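Local coordinates for hypothetical protein PH1789 (Pyrococcus horikoshii, PDB 1WR2), which is of unknown function but belongs to the ATP-grasp superfamily, at residues L69-A74 against I227-I232; L61-P66 against E92-N97. One frame throughout, in Å; residues are numbered along the deposited sequence.

Overall arrangement
Contact 1 and contact 2 have centres about 12 Å apart and share the region around strand 59-64. Along the chain the order is 61-66, 69-74, 92-97, 227-232, so the segments of the two contacts alternate. Contact 2 packs strand 59-64 of the four-stranded antiparallel sheet against helix 84-101, about 17 Å from the centre of the chain. Contact 1 lies nearer that centre, at about 7 Å, where the short helix 71-74, which follows this strand, sends Lys71 to Asp229 in strand 225-234 of the six-stranded sheet. One contact thus backs the smaller sheet with a helix, and the other ties the segment just after its strand 59-64 to the larger sheet by charge, all within the ATP-grasp domain.

Contact 1 (L69-A74 against I227-I232); sequences LHKSDA and IVDSRI
Lys71 NZ meets the carboxylate of Asp229 between the two segments, and the two side chains approach from opposite directions. The backbones stay well apart, with 10.3 Å between Lys71 CA and Asp229 CA, and the buried surface is small at 84 Å², so the contact consists essentially of this one ion pair. Lys71 NZ forms the salt bridge with Asp229 OD2 at 3.0 Å, on the syn lone pair of that oxygen. The bond from Lys71 NZ to Asp229 OD1 is weak, at 3.4 Å, which makes the grip on the carboxylate lopsided. Lys71 CE also lies 3.4 Å from Asp229 OD2. The lysine chain runs extended through chi2, then bends at chi3 (-67°) and again at chi4 (-70°), and these two turns set the direction of the ammonium group.

In the ATP-grasp fold of this chain, the pair joins helix 71-74, just beyond a strand of the four-stranded sheet, to strand 225-234 of the six-stranded one, where Asp229 sits at the break in the strand.

On the strand side, Asp229 CG stands anti to the backbone N. While OD2 takes the firmer lysine bond, Asp229 OD1 accepts a bent bond from the neighbouring Ser230 N through its anti lone pair, at 2.6 Å and with an N-H...O angle of 131°. The stronger partner of Lys71 NZ is Glu22, with which it also forms a salt bridge, and the Glu22 carboxylate comes close to Asp229 OD1; the shared ammonium probably offsets the repulsion between the two acids.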
loop_
_atom_site.group_PDB
_atom_site.type_symbol
_atom_site.label_atom_id
_atom_site.label_comp_id
_atom_site.label_asym_id
_atom_site.label_seq_id
_atom_site.Cartn_x
_atom_site.Cartn_y
_atom_site.Cartn_z
ATOM N N LEU A 69 -6.458 -0.544 11.380
ATOM C CA LEU A 69 -5.384 -0.515 10.395
ATOM C C LEU A 69 -5.114 -1.894 9.779
ATOM O O LEU A 69 -4.822 -2.003 8.590
ATOM C CB LEU A 69 -4.110 0.037 11.036
ATOM C CG LEU A 69 -4.223 1.437 11.653
ATOM C CD1 LEU A 69 -2.933 1.757 12.407
ATOM C CD2 LEU A 69 -4.495 2.481 10.572
ATOM N N HIS A 70 -5.209 -2.944 10.588
ATOM C CA HIS A 70 -4.993 -4.305 10.103
ATOM C C HIS A 70 -6.333 -4.843 9.599
ATOM O O HIS A 70 -7.016 -5.611 10.280
ATOM C CB HIS A 70 -4.457 -5.189 11.229
ATOM C CG HIS A 70 -3.984 -6.534 10.770
ATOM N ND1 HIS A 70 -3.536 -7.503 11.643
ATOM C CD2 HIS A 70 -3.872 -7.066 9.529
ATOM C CE1 HIS A 70 -3.167 -8.572 10.960
ATOM N NE2 HIS A 70 -3.361 -8.333 9.675
ATOM N N LYS A 71 -6.698 -4.425 8.392
ATOM C CA LYS A 71 -7.963 -4.810 7.778
ATOM C C LYS A 71 -8.257 -6.309 7.710
ATOM O O LYS A 71 -9.374 -6.726 8.011
ATOM C CB LYS A 71 -8.057 -4.190 6.378
ATOM C CG LYS A 71 -8.044 -2.659 6.387
ATOM C CD LYS A 71 -8.236 -2.071 4.987
ATOM C CE LYS A 71 -7.052 -2.372 4.075
ATOM N NZ LYS A 71 -5.830 -1.614 4.472
ATOM N N SER A 72 -7.279 -7.123 7.317
ATOM C CA SER A 72 -7.510 -8.568 7.224
ATOM C C SER A 72 -7.835 -9.175 8.589
ATOM O O SER A 72 -8.666 -10.078 8.704
ATOM C CB SER A 72 -6.286 -9.276 6.632
ATOM O OG SER A 72 -5.171 -9.176 7.498
ATOM N N ASP A 73 -7.175 -8.671 9.623
ATOM C CA ASP A 73 -7.390 -9.156 10.980
ATOM C C ASP A 73 -8.841 -8.911 11.405
ATOM O O ASP A 73 -9.482 -9.785 11.989
ATOM C CB ASP A 73 -6.426 -8.444 11.937
ATOM C CG ASP A 73 -6.284 -9.154 13.272
ATOM O OD1 ASP A 73 -5.923 -10.353 13.281
ATOM O OD2 ASP A 73 -6.523 -8.505 14.314
ATOM N N ALA A 74 -9.353 -7.720 11.097
ATOM C CA ALA A 74 -10.721 -7.339 11.449
ATOM C C ALA A 74 -11.754 -7.857 10.457
ATOM O O ALA A 74 -12.957 -7.842 10.728
ATOM C CB ALA A 74 -10.823 -5.824 11.550
ATOM N N ILE A 227 0.728 -1.131 -6.848
ATOM C CA ILE A 227 0.680 -1.152 -5.386
ATOM C C ILE A 227 -0.740 -1.502 -4.945
ATOM O O ILE A 227 -1.692 -0.808 -5.294
ATOM C CB ILE A 227 1.066 0.221 -4.820
ATOM C CG1 ILE A 227 2.511 0.547 -5.211
ATOM C CG2 ILE A 227 0.880 0.242 -3.316
ATOM C CD1 ILE A 227 2.895 2.002 -4.986
ATOM N N VAL A 228 -0.882 -2.571 -4.173
ATOM C CA VAL A 228 -2.198 -3.005 -3.730
ATOM C C VAL A 228 -2.663 -2.423 -2.402
ATOM O O VAL A 228 -3.843 -2.104 -2.234
ATOM C CB VAL A 228 -2.256 -4.543 -3.680
ATOM C CG1 VAL A 228 -3.644 -5.012 -3.269
ATOM C CG2 VAL A 228 -1.889 -5.101 -5.051
ATOM N N ASP A 229 -1.750 -2.286 -1.450
ATOM C CA ASP A 229 -2.098 -1.721 -0.148
ATOM C C ASP A 229 -0.851 -0.996 0.335
ATOM O O ASP A 229 0.244 -1.243 -0.173
ATOM C CB ASP A 229 -2.465 -2.832 0.839
ATOM C CG ASP A 229 -3.292 -2.327 2.014
ATOM O OD1 ASP A 229 -3.168 -1.141 2.375
ATOM O OD2 ASP A 229 -4.062 -3.120 2.591
ATOM N N SER A 230 -1.012 -0.111 1.308
ATOM C CA SER A 230 0.113 0.645 1.845
ATOM C C SER A 230 -0.221 1.208 3.218
ATOM O O SER A 230 -1.381 1.494 3.522
ATOM C CB SER A 230 0.473 1.806 0.911
ATOM O OG SER A 230 1.491 2.629 1.465
ATOM N N ARG A 231 0.803 1.357 4.048
ATOM C CA ARG A 231 0.606 1.922 5.369
ATOM C C ARG A 231 1.708 2.936 5.625
ATOM O O ARG A 231 2.864 2.730 5.243
ATOM C CB ARG A 231 0.628 0.837 6.450
ATOM C CG ARG A 231 1.978 0.216 6.695
ATOM C CD ARG A 231 1.964 -0.570 7.996
ATOM N NE ARG A 231 3.078 -0.187 8.859
ATOM C CZ ARG A 231 2.977 -0.017 10.175
ATOM N NH1 ARG A 231 1.809 -0.195 10.783
ATOM N NH2 ARG A 231 4.047 0.322 10.885
ATOM N N ILE A 232 1.331 4.051 6.235
ATOM C CA ILE A 232 2.282 5.101 6.562
ATOM C C ILE A 232 2.034 5.528 8.004
ATOM O O ILE A 232 0.897 5.823 8.385
ATOM C CB ILE A 232 2.119 6.331 5.633
ATOM C CG1 ILE A 232 2.433 5.943 4.183
ATOM C CG2 ILE A 232 3.043 7.453 6.076
ATOM C CD1 ILE A 232 2.275 7.089 3.189
#

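Contact 2 (L61-P66 against E92-N97); sequences LKLMSP and EEIHEN
This is a buried apolar strand-to-helix contact, in which helix 84-101 packs on a face of the four-stranded antiparallel sheet through strand 59-64. The local axes approach to 8.9 Å and cross at -36°, no hydrogen bond joins the segments, and 198 Å² is buried. Leu61 and Leu63, two residues apart on the strand, both direct their CB toward the helix, whereas the intervening Lys62 points away. Ile94 answers them with one methyl: its CD1 lies 4.3 Å from Leu61 CB and 4.2 Å from Leu63 CB, reaching both leucines at their bases. Leu63 extends further along the helix. With CG anti to the backbone N (chi1 -175°), Leu63 CD1 comes 3.7 Å from Ile94 O and also sits over the face of the His95 imidazole. That CH-pi contact measures 4.3 Å from Leu63 CD1 to the centroid of the His95 ring, only 8° off the ring normal, so the methyl is almost centred. The His95 ring is tied through ND1 to Trp91 O, one turn earlier in the helix. Beyond these pairs, Ile94 also touches Met78 of strand 77-81 and Val110 of strand 109-114, the strands flanking 59-64 on either side.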
loop_
_atom_site.group_PDB
_atom_site.type_symbol
_atom_site.label_atom_id
_atom_site.label_comp_id
_atom_site.label_asym_id
_atom_site.label_seq_id
_atom_site.Cartn_x
_atom_site.Cartn_y
_atom_site.Cartn_z
ATOM N N LEU A 61 -14.057 -4.139 -1.509
ATOM C CA LEU A 61 -14.510 -3.138 -0.549
ATOM C C LEU A 61 -13.561 -3.225 0.637
ATOM O O LEU A 61 -13.234 -4.320 1.101
ATOM C CB LEU A 61 -15.953 -3.389 -0.088
ATOM C CG LEU A 61 -17.082 -3.112 -1.085
ATOM C CD1 LEU A 61 -18.416 -3.240 -0.355
ATOM C CD2 LEU A 61 -16.946 -1.701 -1.679
ATOM N N LYS A 62 -13.095 -2.074 1.106
ATOM C CA LYS A 62 -12.173 -2.020 2.237
ATOM C C LYS A 62 -12.591 -0.899 3.172
ATOM O O LYS A 62 -12.510 0.274 2.810
ATOM C CB LYS A 62 -10.748 -1.743 1.761
ATOM C CG LYS A 62 -10.187 -2.730 0.752
ATOM C CD LYS A 62 -8.752 -2.339 0.438
ATOM C CE LYS A 62 -8.094 -3.266 -0.554
ATOM N NZ LYS A 62 -6.647 -2.921 -0.732
ATOM N N LEU A 63 -13.023 -1.251 4.379
ATOM C CA LEU A 63 -13.451 -0.239 5.331
ATOM C C LEU A 63 -12.274 0.588 5.814
ATOM O O LEU A 63 -11.229 0.045 6.203
ATOM C CB LEU A 63 -14.157 -0.884 6.526
ATOM C CG LEU A 63 -14.751 0.093 7.537
ATOM C CD1 LEU A 63 -16.008 -0.502 8.141
ATOM C CD2 LEU A 63 -13.719 0.419 8.602
ATOM N N MET A 64 -12.448 1.904 5.791
ATOM C CA MET A 64 -11.404 2.825 6.227
ATOM C C MET A 64 -11.702 3.332 7.630
ATOM O O MET A 64 -12.758 3.904 7.880
ATOM C CB MET A 64 -11.311 4.007 5.259
ATOM C CG MET A 64 -10.854 3.629 3.850
ATOM S SD MET A 64 -9.121 3.091 3.794
ATOM C CE MET A 64 -9.277 1.312 3.753
ATOM N N SER A 65 -10.764 3.107 8.544
ATOM C CA SER A 65 -10.904 3.540 9.928
ATOM C C SER A 65 -9.534 3.621 10.582
ATOM O O SER A 65 -8.755 2.668 10.525
ATOM C CB SER A 65 -11.765 2.558 10.727
ATOM O OG SER A 65 -11.784 2.926 12.097
ATOM N N PRO A 66 -9.225 4.757 11.219
ATOM C CA PRO A 66 -7.933 4.936 11.887
ATOM C C PRO A 66 -7.750 3.907 13.000
ATOM O O PRO A 66 -6.628 3.629 13.414
ATOM C CB PRO A 66 -8.020 6.356 12.440
ATOM C CG PRO A 66 -9.020 7.034 11.532
ATOM C CD PRO A 66 -10.056 5.966 11.347
ATOM N N GLU A 92 -22.678 -4.311 4.309
ATOM C CA GLU A 92 -23.231 -4.528 5.642
ATOM C C GLU A 92 -22.267 -5.363 6.479
ATOM O O GLU A 92 -22.038 -5.079 7.651
ATOM C CB GLU A 92 -24.587 -5.243 5.556
ATOM C CG GLU A 92 -25.734 -4.380 5.034
ATOM C CD GLU A 92 -27.069 -5.120 5.025
ATOM O OE1 GLU A 92 -27.180 -6.141 4.307
ATOM O OE2 GLU A 92 -28.006 -4.682 5.736
ATOM N N GLU A 93 -21.703 -6.399 5.869
ATOM C CA GLU A 93 -20.769 -7.270 6.562
ATOM C C GLU A 93 -19.573 -6.553 7.167
ATOM O O GLU A 93 -19.315 -6.679 8.368
ATOM C CB GLU A 93 -20.244 -8.347 5.623
ATOM C CG GLU A 93 -21.173 -9.502 5.418
ATOM C CD GLU A 93 -20.430 -10.709 4.925
ATOM O OE1 GLU A 93 -19.405 -11.055 5.554
ATOM O OE2 GLU A 93 -20.863 -11.308 3.919
ATOM N N ILE A 94 -18.838 -5.809 6.342
ATOM C CA ILE A 94 -17.649 -5.122 6.831
ATOM C C ILE A 94 -17.956 -4.160 7.959
ATOM O O ILE A 94 -17.143 -3.991 8.864
ATOM C CB ILE A 94 -16.885 -4.377 5.702
ATOM C CG1 ILE A 94 -17.762 -3.291 5.080
ATOM C CG2 ILE A 94 -16.410 -5.381 4.655
ATOM C CD1 ILE A 94 -17.063 -2.506 3.977
ATOM N N HIS A 95 -19.126 -3.530 7.922
ATOM C CA HIS A 95 -19.478 -2.614 8.998
ATOM C C HIS A 95 -19.744 -3.396 10.281
ATOM O O HIS A 95 -19.417 -2.932 11.371
ATOM C CB HIS A 95 -20.694 -1.765 8.623
ATOM C CG HIS A 95 -20.353 -0.566 7.791
ATOM N ND1 HIS A 95 -20.199 -0.624 6.420
ATOM C CD2 HIS A 95 -20.109 0.719 8.142
ATOM C CE1 HIS A 95 -19.875 0.572 5.965
ATOM N NE2 HIS A 95 -19.814 1.406 6.989
ATOM N N GLU A 96 -20.329 -4.582 10.142
ATOM C CA GLU A 96 -20.618 -5.435 11.289
ATOM C C GLU A 96 -19.296 -5.913 11.865
ATOM O O GLU A 96 -19.081 -5.860 13.072
ATOM C CB GLU A 96 -21.453 -6.650 10.869
ATOM C CG GLU A 96 -22.774 -6.310 10.181
ATOM C CD GLU A 96 -23.508 -7.550 9.673
ATOM O OE1 GLU A 96 -22.832 -8.507 9.238
ATOM O OE2 GLU A 96 -24.757 -7.565 9.694
ATOM N N ASN A 97 -18.410 -6.375 10.990
ATOM C CA ASN A 97 -17.111 -6.871 11.410
ATOM C C ASN A 97 -16.302 -5.799 12.108
ATOM O O ASN A 97 -15.562 -6.084 13.044
ATOM C CB ASN A 97 -16.334 -7.418 10.209
ATOM C CG ASN A 97 -17.005 -8.629 9.596
ATOM O OD1 ASN A 97 -18.032 -9.095 10.093
ATOM N ND2 ASN A 97 -16.433 -9.146 8.513
#